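Local coordinates for small nuclear ribonucleoprotein homolog (Pyrobaculum aerophilum, PDB 1M5Q) that probably binds RNA, as an Sm-like archaeal protein, and assembles into a 14-subunit complex built on beta-sheet rings, at residues Val13-Ser18 against Val52-Arg57; Lys76-Ile81 against Lys119-Glu124; Gly84-Ile89 against Val95-Lys100. All coordinates share one frame; numbering follows the deposited sequence.

Interaction 1 of 3, residues Val13-Ser18 against Val52-Arg57; sequences VQVVLS and VFIMYR
S18 OG and R57 O, one from each segment, both hydrogen-bond to Y58 OH of a neighbouring subunit, so that this tyrosine joins the ends of the two segments while the direct contact between them is entirely apolar. I54 carries that contact. Its CG1 sits beside the backbone N (chi1 -53°) and the chain then runs on extended, which sends CD1 out to meet V15 tip to tip. The methyl stops 4.0 Å from V15 CB and is almost centred over the isopropyl group, with V15 CG1 4.1 Å from I54 CD1. The other branch, I54 CG2, meets L17 CD2 at 3.7 Å as the two side chains cross at a slant. Strands 12-17 and 48-54 are not neighbours in the five-stranded antiparallel sheet of this OB-like Sm fold. The sheet bends round far enough for their side chains to meet inside it, the CA atoms of V15 and I54 staying 8.8 Å apart, and I59 of strand 59-64 touches both V15 and I54. V52-I54, at the outer edge of the sheet, pairs antiparallel with a strand of a second, different neighbouring subunit, whose F1 meets the F53 ring edge-to-face.

Interaction 2 of 3, residues Lys76-Ile81 against Lys119-Glu124; sequences KQAEKI and KRLFEE
L121 reaches across to the helix opposite, and every close contact runs to its CG and two methyls. CD1 presses against the backbone at A78, 3.8 Å from A78 N, with A78 CB 4.0 Å from L121 CD1. Having no side chain beyond CB, A78 lets the leucine come this near its main chain. CD2 takes the other direction and reaches Q77 OE1 at 3.7 Å, a van der Waals touch; the amide oxygen has its hydrogen bond from R128 NH2. The two segments belong to helices 71-81 and 113-127, which lie side by side over one face of the four-stranded sheet in the Lsm C-terminal region. Their short axes stay 10.9 Å apart and run at 140°, roughly antiparallel. An alanine in place of L121 would probably open a gap facing A78 and leave the end of I81 without its partner. The side toward solvent is at I81, partly exposed: CG1 lies beside the backbone N (chi1 -59°) and the chain continues extended, which carries CD1 slantwise to L121 CG at 3.9 Å. K76 and K80 are exposed. R120 and E123 form salt bridges with E109 and R102 of a neighbouring subunit.

Interaction 3 of 3, residues Gly84-Ile89 against Val95-Lys100; sequences GMVKYI and VLIGDK
M85 sits just before an antiparallel beta hairpin, strands 86-89 and 94-97, at one edge of the C-terminal sheet. Its carbonyl takes the G98 amide, M85 O to G98 N being 2.7 Å, with the N-H nearly straight at 167° though the donor is tilted 20° from the carbonyl plane. The selenomethionine chain bends at chi3, bringing CE to 4.0 Å from G98 CA. V86 follows in a non-hydrogen-bonded pair with I97: the two lie side by side pointing the same way, V86 CG2 4.2 Å from I97 CG1. The other V86 methyl, CG1, reaches diagonally to V95 CG1 at 3.6 Å. V86, V95 and I97 lie on the face that the helices cover, V86 and V95 touching helix 71-81 and I97 helix 113-127. K87 and L96 form the hydrogen-bonded pair, K87 N to L96 O and L96 N to K87 O both 2.9 Å, while the lysine's ammonium end leads away. Y88, with CG anti to the backbone N, brings its ring edge to V95, CD1 3.9 Å from V95 CG2, and its OH is hydrogen-bonded to N93 OD1. I89 and L96 both pack their side chains on P113 of a neighbouring subunit.

Overall arrangement
Interaction 1 belongs to the Sm fold, and interactions 2 and 3 to the C-terminal half on the other side of the chain's centre, and interaction 1 touches neither; its nearest atoms are about 16 Å from interaction 2. Interactions 2 and 3 do meet: E79 OE2 probably hydrogen-bonds G84 N at 2.7 Å, and A78 CB packs 4.2 Å from I97 CD1, helix against sheet. Interaction 1 is fully buried and joins distant strands through aliphatic side chains alone. Interaction 2 is mainly apolar but only partly buried, joining helix to helix around one leucine. Interaction 3, likewise partly buried, joins strands adjacent in sequence and adds backbone hydrogen bonds to its side-chain packing.

Interaction 1 of 3, residues Val13-Ser18 against Val52-Arg57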
# COMPACT_ATOMS: atom_id res chain seq x y z
N VAL H 13 -20.69 16.57 13.85
CA VAL H 13 -19.29 16.75 13.51
C VAL H 13 -19.30 17.31 12.10
O VAL H 13 -20.36 17.38 11.43
CB VAL H 13 -18.52 15.41 13.45
CG1 VAL H 13 -18.55 14.66 14.85
CG2 VAL H 13 -19.16 14.54 12.41
N GLN H 14 -18.13 17.69 11.66
CA GLN H 14 -17.92 18.18 10.30
C GLN H 14 -16.78 17.32 9.71
O GLN H 14 -15.77 17.08 10.38
CB GLN H 14 -17.52 19.63 10.40
CG GLN H 14 -16.60 20.13 9.40
CD GLN H 14 -16.40 21.62 9.52
OE1 GLN H 14 -15.25 22.10 9.68
NE2 GLN H 14 -17.49 22.37 9.44
N VAL H 15 -16.93 16.86 8.47
CA VAL H 15 -15.89 16.08 7.84
C VAL H 15 -15.41 16.80 6.58
O VAL H 15 -16.21 17.07 5.66
CB VAL H 15 -16.40 14.62 7.46
CG1 VAL H 15 -15.24 13.80 6.96
CG2 VAL H 15 -17.02 13.91 8.71
N VAL H 16 -14.10 17.06 6.53
CA VAL H 16 -13.49 17.77 5.40
C VAL H 16 -12.83 16.80 4.46
O VAL H 16 -11.95 16.03 4.85
CB VAL H 16 -12.49 18.84 5.92
CG1 VAL H 16 -11.81 19.56 4.74
CG2 VAL H 16 -13.24 19.85 6.82
N LEU H 17 -13.25 16.83 3.20
CA LEU H 17 -12.76 15.91 2.22
C LEU H 17 -11.73 16.49 1.27
O LEU H 17 -11.73 17.69 1.01
CB LEU H 17 -13.95 15.31 1.45
CG LEU H 17 -15.21 14.89 2.27
CD1 LEU H 17 -16.19 14.10 1.36
CD2 LEU H 17 -14.84 13.99 3.47
N SER H 18 -10.85 15.63 0.74
CA SER H 18 -9.80 16.11 -0.16
C SER H 18 -10.33 16.64 -1.49
O SER H 18 -9.58 17.32 -2.20
CB SER H 18 -8.72 15.02 -0.42
OG SER H 18 -9.25 13.84 -1.01
N VAL H 52 -24.72 9.68 4.51
CA VAL H 52 -23.59 9.93 3.64
C VAL H 52 -22.53 8.95 4.14
O VAL H 52 -22.16 9.01 5.31
CB VAL H 52 -23.09 11.36 3.82
CG1 VAL H 52 -21.86 11.62 2.97
CG2 VAL H 52 -24.24 12.31 3.49
N PHE H 53 -22.07 8.08 3.26
CA PHE H 53 -21.07 7.09 3.60
C PHE H 53 -19.74 7.59 3.03
O PHE H 53 -19.52 7.56 1.83
CB PHE H 53 -21.43 5.72 2.98
CG PHE H 53 -22.80 5.23 3.37
CD1 PHE H 53 -23.94 5.61 2.65
CD2 PHE H 53 -22.96 4.39 4.46
CE1 PHE H 53 -25.18 5.16 3.02
CE2 PHE H 53 -24.22 3.92 4.84
CZ PHE H 53 -25.33 4.30 4.13
N ILE H 54 -18.86 8.01 3.92
CA ILE H 54 -17.59 8.61 3.51
C ILE H 54 -16.37 7.65 3.56
O ILE H 54 -16.02 7.13 4.64
CB ILE H 54 -17.35 9.82 4.42
CG1 ILE H 54 -18.58 10.72 4.38
CG2 ILE H 54 -16.08 10.52 4.05
CD1 ILE H 54 -18.43 11.85 5.37
N MSE H 55 -15.71 7.46 2.41
CA MSE H 55 -14.53 6.57 2.28
C MSE H 55 -13.34 7.21 3.01
O MSE H 55 -13.00 8.37 2.77
CB MSE H 55 -14.23 6.34 0.79
CG MSE H 55 -15.46 5.87 -0.02
SE MSE H 55 -15.81 3.97 0.26
CE MSE H 55 -14.51 3.35 -1.13
N TYR H 56 -12.70 6.45 3.89
CA TYR H 56 -11.60 6.99 4.71
C TYR H 56 -10.47 7.63 3.92
O TYR H 56 -9.94 8.69 4.30
CB TYR H 56 -11.08 5.91 5.68
CG TYR H 56 -10.18 4.88 5.03
CD1 TYR H 56 -8.83 5.19 4.79
CD2 TYR H 56 -10.68 3.65 4.60
CE1 TYR H 56 -7.99 4.29 4.14
CE2 TYR H 56 -9.84 2.71 3.93
CZ TYR H 56 -8.51 3.06 3.71
OH TYR H 56 -7.63 2.19 3.12
N ARG H 57 -10.16 7.05 2.76
CA ARG H 57 -9.06 7.59 1.96
C ARG H 57 -9.17 9.08 1.58
O ARG H 57 -8.15 9.73 1.29
CB ARG H 57 -8.91 6.77 0.67
CG ARG H 57 -7.95 5.60 0.78
CD ARG H 57 -8.01 4.72 -0.50
NE ARG H 57 -9.13 3.79 -0.35
CZ ARG H 57 -9.00 2.54 0.09
NH1 ARG H 57 -7.79 2.08 0.39
NH2 ARG H 57 -10.08 1.78 0.27

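Interaction 2 of 3, residues Lys76-Ile81 against Lys119-Glu124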
# COMPACT_ATOMS: atom_id res chain seq x y z
N LYS H 76 -23.83 30.17 37.10
CA LYS H 76 -24.97 31.04 37.30
C LYS H 76 -26.24 30.20 37.42
O LYS H 76 -27.02 30.34 38.35
CB LYS H 76 -25.09 32.01 36.11
CG LYS H 76 -26.25 33.02 36.21
CD LYS H 76 -26.19 34.03 35.05
CE LYS H 76 -27.32 35.06 35.13
NZ LYS H 76 -27.21 36.07 34.04
N GLN H 77 -26.46 29.31 36.48
CA GLN H 77 -27.67 28.52 36.53
C GLN H 77 -27.65 27.49 37.66
O GLN H 77 -28.68 27.16 38.25
CB GLN H 77 -27.89 27.85 35.17
CG GLN H 77 -28.28 28.84 34.07
CD GLN H 77 -28.75 28.15 32.80
OE1 GLN H 77 -29.25 27.01 32.84
NE2 GLN H 77 -28.63 28.84 31.66
N ALA H 78 -26.47 26.99 38.00
CA ALA H 78 -26.43 26.05 39.10
C ALA H 78 -26.78 26.75 40.44
O ALA H 78 -27.23 26.11 41.37
CB ALA H 78 -25.07 25.40 39.20
N GLU H 79 -26.56 28.06 40.52
CA GLU H 79 -26.83 28.82 41.74
C GLU H 79 -28.33 28.92 42.03
O GLU H 79 -28.71 29.13 43.17
CB GLU H 79 -26.22 30.22 41.64
CG GLU H 79 -26.50 31.19 42.81
CD GLU H 79 -25.72 30.85 44.07
OE1 GLU H 79 -24.53 30.48 43.94
OE2 GLU H 79 -26.29 30.97 45.19
N LYS H 80 -29.17 28.74 41.01
CA LYS H 80 -30.64 28.80 41.21
C LYS H 80 -31.17 27.47 41.71
O LYS H 80 -32.29 27.37 42.20
CB LYS H 80 -31.35 29.13 39.88
CG LYS H 80 -30.82 30.41 39.28
CD LYS H 80 -31.43 30.72 37.91
CE LYS H 80 -30.53 31.71 37.19
NZ LYS H 80 -29.92 32.71 38.16
N ILE H 81 -30.36 26.44 41.58
CA ILE H 81 -30.76 25.12 41.96
C ILE H 81 -30.11 24.73 43.27
O ILE H 81 -30.71 24.01 44.05
CB ILE H 81 -30.32 24.11 40.87
CG1 ILE H 81 -30.96 24.51 39.56
CG2 ILE H 81 -30.66 22.68 41.24
CD1 ILE H 81 -30.57 23.64 38.42
N LYS H 119 -25.54 16.79 36.60
CA LYS H 119 -25.43 16.09 35.31
C LYS H 119 -26.62 16.46 34.43
O LYS H 119 -26.46 16.70 33.23
CB LYS H 119 -25.38 14.58 35.54
CG LYS H 119 -23.99 14.07 35.93
CD LYS H 119 -24.03 12.60 36.23
CE LYS H 119 -22.67 12.10 36.71
NZ LYS H 119 -22.81 10.70 37.23
N ARG H 120 -27.81 16.56 35.01
CA ARG H 120 -28.96 16.96 34.20
C ARG H 120 -28.84 18.42 33.77
O ARG H 120 -29.25 18.75 32.65
CB ARG H 120 -30.29 16.76 34.94
CG ARG H 120 -30.88 15.40 34.78
CD ARG H 120 -30.23 14.44 35.71
NE ARG H 120 -30.91 13.14 35.84
CZ ARG H 120 -30.32 12.11 36.43
NH1 ARG H 120 -29.08 12.27 36.91
NH2 ARG H 120 -30.94 10.93 36.55
N LEU H 121 -28.29 19.30 34.59
CA LEU H 121 -28.16 20.71 34.13
C LEU H 121 -27.15 20.77 32.96
O LEU H 121 -27.34 21.49 31.98
CB LEU H 121 -27.60 21.59 35.23
CG LEU H 121 -28.05 23.03 35.45
CD1 LEU H 121 -26.84 23.83 35.95
CD2 LEU H 121 -28.69 23.65 34.24
N PHE H 122 -26.07 20.02 33.11
CA PHE H 122 -25.01 19.92 32.11
C PHE H 122 -25.60 19.50 30.77
O PHE H 122 -25.36 20.14 29.73
CB PHE H 122 -23.96 18.88 32.58
CG PHE H 122 -22.65 18.97 31.83
CD1 PHE H 122 -21.57 19.67 32.37
CD2 PHE H 122 -22.48 18.33 30.61
CE1 PHE H 122 -20.33 19.71 31.71
CE2 PHE H 122 -21.26 18.37 29.94
CZ PHE H 122 -20.18 19.06 30.49
N GLU H 123 -26.40 18.44 30.82
CA GLU H 123 -27.07 17.93 29.62
C GLU H 123 -28.06 18.91 29.06
O GLU H 123 -28.27 18.97 27.86
CB GLU H 123 -27.75 16.59 29.92
CG GLU H 123 -26.75 15.46 30.11
CD GLU H 123 -27.28 14.39 31.06
OE1 GLU H 123 -28.53 14.29 31.21
OE2 GLU H 123 -26.45 13.66 31.65
N GLU H 124 -28.64 19.74 29.91
CA GLU H 124 -29.59 20.72 29.38
C GLU H 124 -28.81 21.73 28.51
O GLU H 124 -29.29 22.15 27.44
CB GLU H 124 -30.34 21.37 30.53
CG GLU H 124 -31.79 21.60 30.22
CD GLU H 124 -32.47 20.42 29.54
OE1 GLU H 124 -32.52 19.30 30.11
OE2 GLU H 124 -32.97 20.62 28.41

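Interaction 3 of 3, residues Gly84-Ile89 against Val95-Lys100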
# COMPACT_ATOMS: atom_id res chain seq x y z
N GLY H 84 -26.32 29.19 47.27
CA GLY H 84 -25.17 29.30 48.12
C GLY H 84 -24.17 28.15 48.14
O GLY H 84 -23.23 28.20 48.94
N MSE H 85 -24.32 27.14 47.28
CA MSE H 85 -23.37 26.02 47.30
C MSE H 85 -22.40 26.01 46.10
O MSE H 85 -21.53 25.11 46.00
CB MSE H 85 -24.11 24.68 47.31
CG MSE H 85 -25.07 24.42 48.42
SE MSE H 85 -26.16 22.92 47.94
CE MSE H 85 -24.86 21.44 47.76
N VAL H 86 -22.55 27.00 45.22
CA VAL H 86 -21.77 27.05 44.00
C VAL H 86 -20.59 28.04 43.97
O VAL H 86 -20.72 29.19 44.38
CB VAL H 86 -22.71 27.36 42.84
CG1 VAL H 86 -21.95 27.42 41.55
CG2 VAL H 86 -23.86 26.30 42.79
N LYS H 87 -19.43 27.57 43.52
CA LYS H 87 -18.26 28.45 43.41
C LYS H 87 -17.64 28.28 42.01
O LYS H 87 -17.34 27.17 41.59
CB LYS H 87 -17.19 28.09 44.45
CG LYS H 87 -17.59 28.23 45.91
CD LYS H 87 -16.39 28.03 46.83
CE LYS H 87 -15.09 28.59 46.20
NZ LYS H 87 -15.10 30.05 45.84
N TYR H 88 -17.47 29.36 41.28
CA TYR H 88 -16.86 29.24 39.97
C TYR H 88 -15.38 29.45 40.30
O TYR H 88 -15.05 30.34 41.08
CB TYR H 88 -17.35 30.32 39.00
CG TYR H 88 -16.49 30.39 37.76
CD1 TYR H 88 -16.51 29.35 36.80
CD2 TYR H 88 -15.60 31.45 37.56
CE1 TYR H 88 -15.66 29.37 35.66
CE2 TYR H 88 -14.75 31.48 36.44
CZ TYR H 88 -14.78 30.45 35.50
OH TYR H 88 -13.94 30.49 34.40
N ILE H 89 -14.51 28.62 39.75
CA ILE H 89 -13.09 28.73 40.01
C ILE H 89 -12.34 29.02 38.72
O ILE H 89 -12.04 28.11 37.93
CB ILE H 89 -12.57 27.45 40.66
CG1 ILE H 89 -13.25 27.30 42.02
CG2 ILE H 89 -11.04 27.52 40.81
CD1 ILE H 89 -12.71 26.23 42.80
N VAL H 95 -16.36 24.44 38.14
CA VAL H 95 -17.41 24.88 39.05
C VAL H 95 -17.55 23.86 40.17
O VAL H 95 -17.72 22.66 39.90
CB VAL H 95 -18.78 25.04 38.32
CG1 VAL H 95 -19.92 25.33 39.36
CG2 VAL H 95 -18.72 26.22 37.35
N LEU H 96 -17.44 24.31 41.42
CA LEU H 96 -17.62 23.41 42.57
C LEU H 96 -19.05 23.58 43.14
O LEU H 96 -19.55 24.71 43.22
CB LEU H 96 -16.57 23.70 43.66
CG LEU H 96 -15.10 23.61 43.19
CD1 LEU H 96 -14.19 24.13 44.29
CD2 LEU H 96 -14.71 22.18 42.82
N ILE H 97 -19.70 22.49 43.53
CA ILE H 97 -21.07 22.55 44.07
C ILE H 97 -20.99 21.81 45.40
O ILE H 97 -20.80 20.58 45.44
CB ILE H 97 -22.07 21.89 43.10
CG1 ILE H 97 -22.05 22.66 41.76
CG2 ILE H 97 -23.48 21.88 43.70
CD1 ILE H 97 -22.90 22.06 40.66
N GLY H 98 -21.09 22.54 46.51
CA GLY H 98 -20.93 21.86 47.79
C GLY H 98 -19.49 21.37 47.88
O GLY H 98 -18.60 21.89 47.20
N ASP H 99 -19.21 20.37 48.69
CA ASP H 99 -17.82 19.96 48.79
C ASP H 99 -17.50 18.58 48.24
O ASP H 99 -16.40 18.06 48.47
CB ASP H 99 -17.34 20.10 50.24
CG ASP H 99 -17.81 18.98 51.14
OD1 ASP H 99 -18.97 18.53 50.99
OD2 ASP H 99 -17.00 18.54 52.01
N LYS H 100 -18.44 17.99 47.51
CA LYS H 100 -18.18 16.69 46.89
C LYS H 100 -18.59 16.62 45.41
O LYS H 100 -18.60 15.54 44.85
CB LYS H 100 -18.89 15.58 47.66
CG LYS H 100 -18.43 15.45 49.10
CD LYS H 100 -18.93 14.16 49.72
CE LYS H 100 -18.11 12.94 49.27
NZ LYS H 100 -16.73 12.88 49.89